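Local coordinates for Thiol:disulfide interchange protein DsbA (Pseudomonas aeruginosa, PDB 4ZL8) that probably introduces disulfide bonds into other periplasmic proteins by transferring its own redox-active disulfide to them, as a DsbA-type member of the thioredoxin family, at residues Lys26-Glu31 with His59-Pro64; Val157-Tyr162 with Glu184-Ala189. The protein carries 1 engineered substitution. One frame throughout, in Å; residues are numbered along the deposited sequence. Where two conformers were deposited one is given.

Contact 1 lies near the middle of the molecule and joins two parallel strands of the thioredoxin sheet; contact 2, about 12 Å away between centres, is more peripheral and ties a strand-to-strand turn to the end of helix 172-188. The two meet along strand 27-33, which pairs with 59-64 on one side and with 157-158 on the other; on the second side Glu28 O and Val30 N probably bond to Asn159 N and Val157 O. In contact 1 backbone bonds and valine methyl groups do most of the work, with one weakly bonded ion pair. Contact 2 instead depends on a single carboxylate, that of Glu186, gripped by three polar side chains.

Contact 1. Residues Lys26-Glu31 with His59-Pro64; sequences KIEVVE and HFVRLP
The beta-alpha-beta unit of the thioredoxin fold, in which helix 38-52 carries the chain from strand 27-33 to strand 58-64, brings Lys26-Glu31 and His59-Pro64 together as parallel neighbours. Their short segments are twisted against each other, and Glu28, Val29, Val30 and Glu31 pair with His59, Phe60, Val61 and Arg62 in turn. Five backbone hydrogen bonds join them: Val29 and Glu31 each use both N and O, while Ile27 O receives His59 N. The shortest, from Val61 N to Val29 O, is 2.8 Å long.

Beta-branched valines suit this extended backbone and fill the space beside it. On the face shared by Glu28, Val30, His59 and Val61, Val30 CG2 lies alongside Val61 CG1 at 3.8 Å, while Val30 CG1 touches Leu63 CB at 3.8 Å. Helix 132-148 packs here through Tyr148, Ala141 and Leu144. On the other face, Val29 CG1 meets the edge of the Phe60 ring in its plane, 3.8 Å from CD1; with CG anti to the backbone N (chi1 174°), that ring reaches Ile47 and Ser51 of helix 38-52.

Next to it, Glu31 and Arg62 run side by side. Glu31 OE1 is 3.0 Å from Arg62 NE in a salt bridge whose hydrogen bond is weak, bent to 124° at the hydrogen, with the carboxylate and guanidinium planes 61° apart. Phe60 CE2 lies over the rim of one guanidinium face, 3.9 Å above its plane, and Arg62 NH2 forms a second salt bridge with Glu44 of the crossover helix. Arg62 thus spans two acidic groups, one on the neighbouring strand and one on the helix, and a single side chain links strand to strand and sheet to crossover helix.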
loop_
_atom_site.group_PDB
_atom_site.type_symbol
_atom_site.label_atom_id
_atom_site.label_comp_id
_atom_site.label_asym_id
_atom_site.label_seq_id
_atom_site.Cartn_x
_atom_site.Cartn_y
_atom_site.Cartn_z
ATOM N N LYS A 26 -11.947 -1.906 12.562
ATOM C CA LYS A 26 -10.671 -1.248 12.781
ATOM C C LYS A 26 -10.568 0.006 11.962
ATOM O O LYS A 26 -11.165 0.121 10.889
ATOM C CB LYS A 26 -9.510 -2.170 12.445
ATOM C CG LYS A 26 -9.428 -3.349 13.398
ATOM C CD LYS A 26 -8.139 -4.129 13.267
ATOM C CE LYS A 26 -8.054 -5.168 14.368
ATOM N NZ LYS A 26 -6.799 -5.956 14.247
ATOM N N ILE A 27 -9.799 0.953 12.481
ATOM C CA ILE A 27 -9.531 2.178 11.770
ATOM C C ILE A 27 -8.479 1.886 10.715
ATOM O O ILE A 27 -7.349 1.518 11.036
ATOM C CB ILE A 27 -9.054 3.279 12.713
ATOM C CG1 ILE A 27 -10.105 3.535 13.798
ATOM C CG2 ILE A 27 -8.723 4.539 11.927
ATOM C CD1 ILE A 27 -9.575 4.313 14.978
ATOM N N GLU A 28 -8.873 1.986 9.455
ATOM C CA GLU A 28 -7.970 1.631 8.371
ATOM C C GLU A 28 -6.952 2.734 8.057
ATOM O O GLU A 28 -7.282 3.912 8.076
ATOM C CB GLU A 28 -8.792 1.332 7.119
ATOM C CG GLU A 28 -8.044 0.490 6.093
ATOM C CD GLU A 28 -8.804 0.330 4.785
ATOM O OE1 GLU A 28 -9.391 1.326 4.314
ATOM O OE2 GLU A 28 -8.829 -0.805 4.265
ATOM N N VAL A 29 -5.731 2.311 7.743
ATOM C CA VAL A 29 -4.741 3.213 7.164
ATOM C C VAL A 29 -4.187 2.540 5.925
ATOM O O VAL A 29 -3.595 1.468 6.025
ATOM C CB VAL A 29 -3.586 3.498 8.124
ATOM C CG1 VAL A 29 -2.568 4.419 7.467
ATOM C CG2 VAL A 29 -4.107 4.108 9.430
ATOM N N VAL A 30 -4.419 3.137 4.761
ATOM C CA VAL A 30 -3.929 2.600 3.492
ATOM C C VAL A 30 -2.815 3.474 2.940
ATOM O O VAL A 30 -2.969 4.691 2.861
ATOM C CB VAL A 30 -5.067 2.581 2.458
ATOM C CG1 VAL A 30 -4.543 2.093 1.105
ATOM C CG2 VAL A 30 -6.221 1.705 2.918
ATOM N N GLU A 31 -1.692 2.842 2.601
ATOM C CA GLU A 31 -0.691 3.506 1.773
ATOM C C GLU A 31 -0.817 2.940 0.369
ATOM O O GLU A 31 -0.552 1.755 0.152
ATOM C CB GLU A 31 0.737 3.282 2.284
ATOM C CG GLU A 31 1.734 4.078 1.450
ATOM C CD GLU A 31 3.159 3.585 1.473
ATOM O OE1 GLU A 31 3.466 2.493 1.961
ATOM O OE2 GLU A 31 4.012 4.319 0.903
ATOM N N HIS A 59 -5.758 -0.856 11.476
ATOM C CA HIS A 59 -5.327 -1.829 10.467
ATOM C C HIS A 59 -4.608 -1.111 9.330
ATOM O O HIS A 59 -5.229 -0.409 8.535
ATOM C CB HIS A 59 -6.556 -2.562 9.936
ATOM C CG HIS A 59 -6.295 -3.479 8.788
ATOM N ND1 HIS A 59 -5.331 -4.465 8.812
ATOM C CD2 HIS A 59 -6.922 -3.592 7.599
ATOM C CE1 HIS A 59 -5.352 -5.121 7.663
ATOM N NE2 HIS A 59 -6.318 -4.619 6.917
ATOM N N PHE A 60 -3.292 -1.268 9.295
ATOM C CA PHE A 60 -2.465 -0.682 8.257
ATOM C C PHE A 60 -2.336 -1.664 7.111
ATOM O O PHE A 60 -2.033 -2.844 7.311
ATOM C CB PHE A 60 -1.073 -0.357 8.796
ATOM C CG PHE A 60 -0.129 0.125 7.738
ATOM C CD1 PHE A 60 -0.190 1.414 7.277
ATOM C CD2 PHE A 60 0.797 -0.737 7.197
ATOM C CE1 PHE A 60 0.676 1.843 6.277
ATOM C CE2 PHE A 60 1.652 -0.322 6.206
ATOM C CZ PHE A 60 1.585 0.950 5.749
ATOM N N VAL A 61 -2.525 -1.160 5.899
ATOM C CA VAL A 61 -2.309 -1.984 4.730
ATOM C C VAL A 61 -1.740 -1.164 3.601
ATOM O O VAL A 61 -1.980 0.025 3.477
ATOM C CB VAL A 61 -3.577 -2.658 4.278
ATOM C CG1 VAL A 61 -4.580 -1.628 3.867
ATOM C CG2 VAL A 61 -3.298 -3.660 3.161
ATOM N N ARG A 62 -0.940 -1.843 2.796
ATOM C CA ARG A 62 -0.502 -1.275 1.561
ATOM C C ARG A 62 -1.411 -1.756 0.464
ATOM O O ARG A 62 -1.878 -2.891 0.474
ATOM C CB ARG A 62 0.927 -1.667 1.223
ATOM C CG ARG A 62 1.956 -0.870 1.992
ATOM C CD ARG A 62 3.342 -1.067 1.414
ATOM N NE ARG A 62 4.305 -0.346 2.232
ATOM C CZ ARG A 62 4.756 -0.778 3.397
ATOM N NH1 ARG A 62 4.376 -1.951 3.874
ATOM N NH2 ARG A 62 5.618 -0.026 4.069
ATOM N N LEU A 63 -1.657 -0.874 -0.489
ATOM C CA LEU A 63 -2.471 -1.200 -1.646
ATOM C C LEU A 63 -1.701 -0.766 -2.889
ATOM O O LEU A 63 -1.334 0.399 -3.003
ATOM C CB LEU A 63 -3.784 -0.427 -1.593
ATOM C CG LEU A 63 -4.836 -0.854 -2.620
ATOM C CD1 LEU A 63 -5.380 -2.251 -2.336
ATOM C CD2 LEU A 63 -5.943 0.202 -2.606
ATOM N N PRO A 64 -1.449 -1.706 -3.806
ATOM C CA PRO A 64 -0.704 -1.312 -4.998
ATOM C C PRO A 64 -1.575 -0.505 -5.927
ATOM O O PRO A 64 -2.728 -0.860 -6.141
ATOM C CB PRO A 64 -0.352 -2.649 -5.633
ATOM C CG PRO A 64 -1.500 -3.521 -5.287
ATOM C CD PRO A 64 -1.911 -3.095 -3.889
#

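Contact 2. Residues Val157-Tyr162 with Glu184-Ala189; sequences VVNGKY and EKERAA
Asn159, where strand 155-158 gives way to a turn, makes the first polar link to Glu186 near the end of helix 172-188. Its ND2 donates to Glu186 OE2 at 2.8 Å, almost straight at 169°, with the oxygen in the amide plane and accepting on its anti lone pair. An amide suits this place because it can donate and accept at once: Asn159 OD1 receives the backbone N of Glu28 on the adjacent strand, which fixes the rotation of the group.

Asn159 and Gly160 both have positive phi and form a type I' turn, closed by the bond from Lys161 N to Val158 O; an Asn-Gly pair suits this conformation well. The extended chain of Lys161 is long enough to carry NZ to the same oxygen, Glu186 OE2, forming a salt bridge of 2.7 Å on the syn lone pair. Tyr162 follows, with Lys161 CB over the centre of one ring face. Its hydroxyl donates to the other oxygen, Glu186 OE1, at 2.7 Å from above the carboxylate plane, while Glu186 CG sits at the ring edge.

A bend at chi2 (-59°) turns the glutamate's carboxylate into this ring of donors. Three hydrogen bonds satisfy the buried group, and together with the lysine charge they probably favour its ionised form.

Lys161 and Tyr162 both lie opposite Val158, whose O accepts from both their backbone N atoms: a classic beta bulge, here in the turn joining two antiparallel strands of the thioredoxin-fold sheet and fastened to its C-terminal helix.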
loop_
_atom_site.group_PDB
_atom_site.type_symbol
_atom_site.label_atom_id
_atom_site.label_comp_id
_atom_site.label_asym_id
_atom_site.label_seq_id
_atom_site.Cartn_x
_atom_site.Cartn_y
_atom_site.Cartn_z
ATOM N N VAL A 157 -4.727 7.006 2.693
ATOM C CA VAL A 157 -6.158 7.137 2.953
ATOM C C VAL A 157 -6.454 6.555 4.324
ATOM O O VAL A 157 -6.114 5.406 4.612
ATOM C CB VAL A 157 -7.062 6.454 1.880
ATOM C CG1 VAL A 157 -8.532 6.665 2.220
ATOM C CG2 VAL A 157 -6.747 6.975 0.488
ATOM N N VAL A 158 -7.069 7.372 5.174
ATOM C CA VAL A 158 -7.470 6.932 6.504
ATOM C C VAL A 158 -8.964 6.689 6.584
ATOM O O VAL A 158 -9.781 7.560 6.213
ATOM C CB VAL A 158 -7.015 7.924 7.587
ATOM C CG1 VAL A 158 -7.607 7.598 8.940
ATOM C CG2 VAL A 158 -5.497 7.901 7.690
ATOM N N ASN A 159 -9.282 5.482 7.055
ATOM C CA ASN A 159 -10.632 4.983 7.301
ATOM C C ASN A 159 -11.610 5.168 6.147
ATOM O O ASN A 159 -12.807 5.353 6.340
ATOM C CB ASN A 159 -11.219 5.548 8.599
ATOM C CG ASN A 159 -11.881 4.490 9.430
ATOM O OD1 ASN A 159 -11.577 3.303 9.298
ATOM N ND2 ASN A 159 -12.813 4.909 10.281
ATOM N N GLY A 160 -11.084 5.067 4.933
ATOM C CA GLY A 160 -11.903 5.174 3.735
ATOM C C GLY A 160 -12.456 6.573 3.504
ATOM O O GLY A 160 -13.330 6.766 2.673
ATOM N N LYS A 161 -11.933 7.544 4.253
ATOM C CA LYS A 161 -12.569 8.854 4.371
ATOM C C LYS A 161 -11.654 10.037 4.066
ATOM O O LYS A 161 -12.155 11.079 3.648
ATOM C CB LYS A 161 -13.113 9.042 5.810
ATOM C CG LYS A 161 -14.372 8.262 6.110
ATOM C CD LYS A 161 -14.787 8.449 7.566
ATOM C CE LYS A 161 -15.754 7.363 8.000
ATOM N NZ LYS A 161 -16.000 7.343 9.466
ATOM N N TYR A 162 -10.364 9.938 4.381
ATOM C CA TYR A 162 -9.478 11.104 4.322
ATOM C C TYR A 162 -8.288 10.777 3.444
ATOM O O TYR A 162 -7.594 9.780 3.684
ATOM C CB TYR A 162 -8.971 11.491 5.718
ATOM C CG TYR A 162 -10.041 11.591 6.761
ATOM C CD1 TYR A 162 -10.938 12.642 6.771
ATOM C CD2 TYR A 162 -10.153 10.618 7.742
ATOM C CE1 TYR A 162 -11.927 12.728 7.748
ATOM C CE2 TYR A 162 -11.127 10.689 8.700
ATOM C CZ TYR A 162 -12.005 11.744 8.694
ATOM O OH TYR A 162 -12.974 11.844 9.648
ATOM N N GLU A 184 -7.065 9.439 15.538
ATOM C CA GLU A 184 -7.742 9.882 16.753
ATOM C C GLU A 184 -9.147 10.418 16.465
ATOM O O GLU A 184 -10.071 10.189 17.231
ATOM C CB GLU A 184 -6.917 10.943 17.488
ATOM C CG GLU A 184 -5.584 10.433 18.052
ATOM C CD GLU A 184 -5.701 9.475 19.206
ATOM O OE1 GLU A 184 -6.801 9.259 19.767
ATOM O OE2 GLU A 184 -4.653 8.904 19.563
ATOM N N LYS A 185 -9.304 11.119 15.359
ATOM C CA LYS A 185 -10.603 11.655 14.966
ATOM C C LYS A 185 -11.601 10.501 14.830
ATOM O O LYS A 185 -12.735 10.567 15.333
ATOM C CB LYS A 185 -10.453 12.429 13.653
ATOM C CG LYS A 185 -11.740 13.054 13.147
ATOM C CD LYS A 185 -11.477 13.895 11.902
ATOM C CE LYS A 185 -12.741 14.514 11.301
ATOM N NZ LYS A 185 -13.294 15.631 12.111
ATOM N N GLU A 186 -11.164 9.444 14.156
ATOM C CA GLU A 186 -12.042 8.324 13.910
ATOM C C GLU A 186 -12.281 7.518 15.193
ATOM O O GLU A 186 -13.376 6.993 15.393
ATOM C CB GLU A 186 -11.469 7.452 12.801
ATOM C CG GLU A 186 -11.494 8.100 11.434
ATOM C CD GLU A 186 -12.889 8.450 11.034
ATOM O OE1 GLU A 186 -13.266 9.628 11.114
ATOM O OE2 GLU A 186 -13.638 7.519 10.696
ATOM N N ARG A 187 -11.280 7.424 16.068
ATOM C CA ARG A 187 -11.464 6.726 17.340
ATOM C C ARG A 187 -12.494 7.428 18.216
ATOM O O ARG A 187 -13.243 6.780 18.949
ATOM C CB ARG A 187 -10.129 6.580 18.083
ATOM C CG ARG A 187 -10.209 5.698 19.308
ATOM C CD ARG A 187 -8.855 5.472 19.955
ATOM N NE ARG A 187 -7.970 4.660 19.116
ATOM C CZ ARG A 187 -6.842 5.072 18.539
ATOM N NH1 ARG A 187 -6.388 6.323 18.682
ATOM N NH2 ARG A 187 -6.142 4.222 17.817
ATOM N N ALA A 188 -12.526 8.750 18.164
ATOM C CA ALA A 188 -13.456 9.534 18.956
ATOM C C ALA A 188 -14.885 9.502 18.408
ATOM O O ALA A 188 -15.824 9.866 19.116
ATOM C CB ALA A 188 -12.964 10.966 19.038
ATOM N N ALA A 189 -15.048 9.079 17.158
ATOM C CA ALA A 189 -16.351 9.160 16.502
ATOM C C ALA A 189 -17.354 8.133 17.011
ATOM O O ALA A 189 -17.005 6.998 17.368
ATOM C CB ALA A 189 -16.183 9.007 15.002
#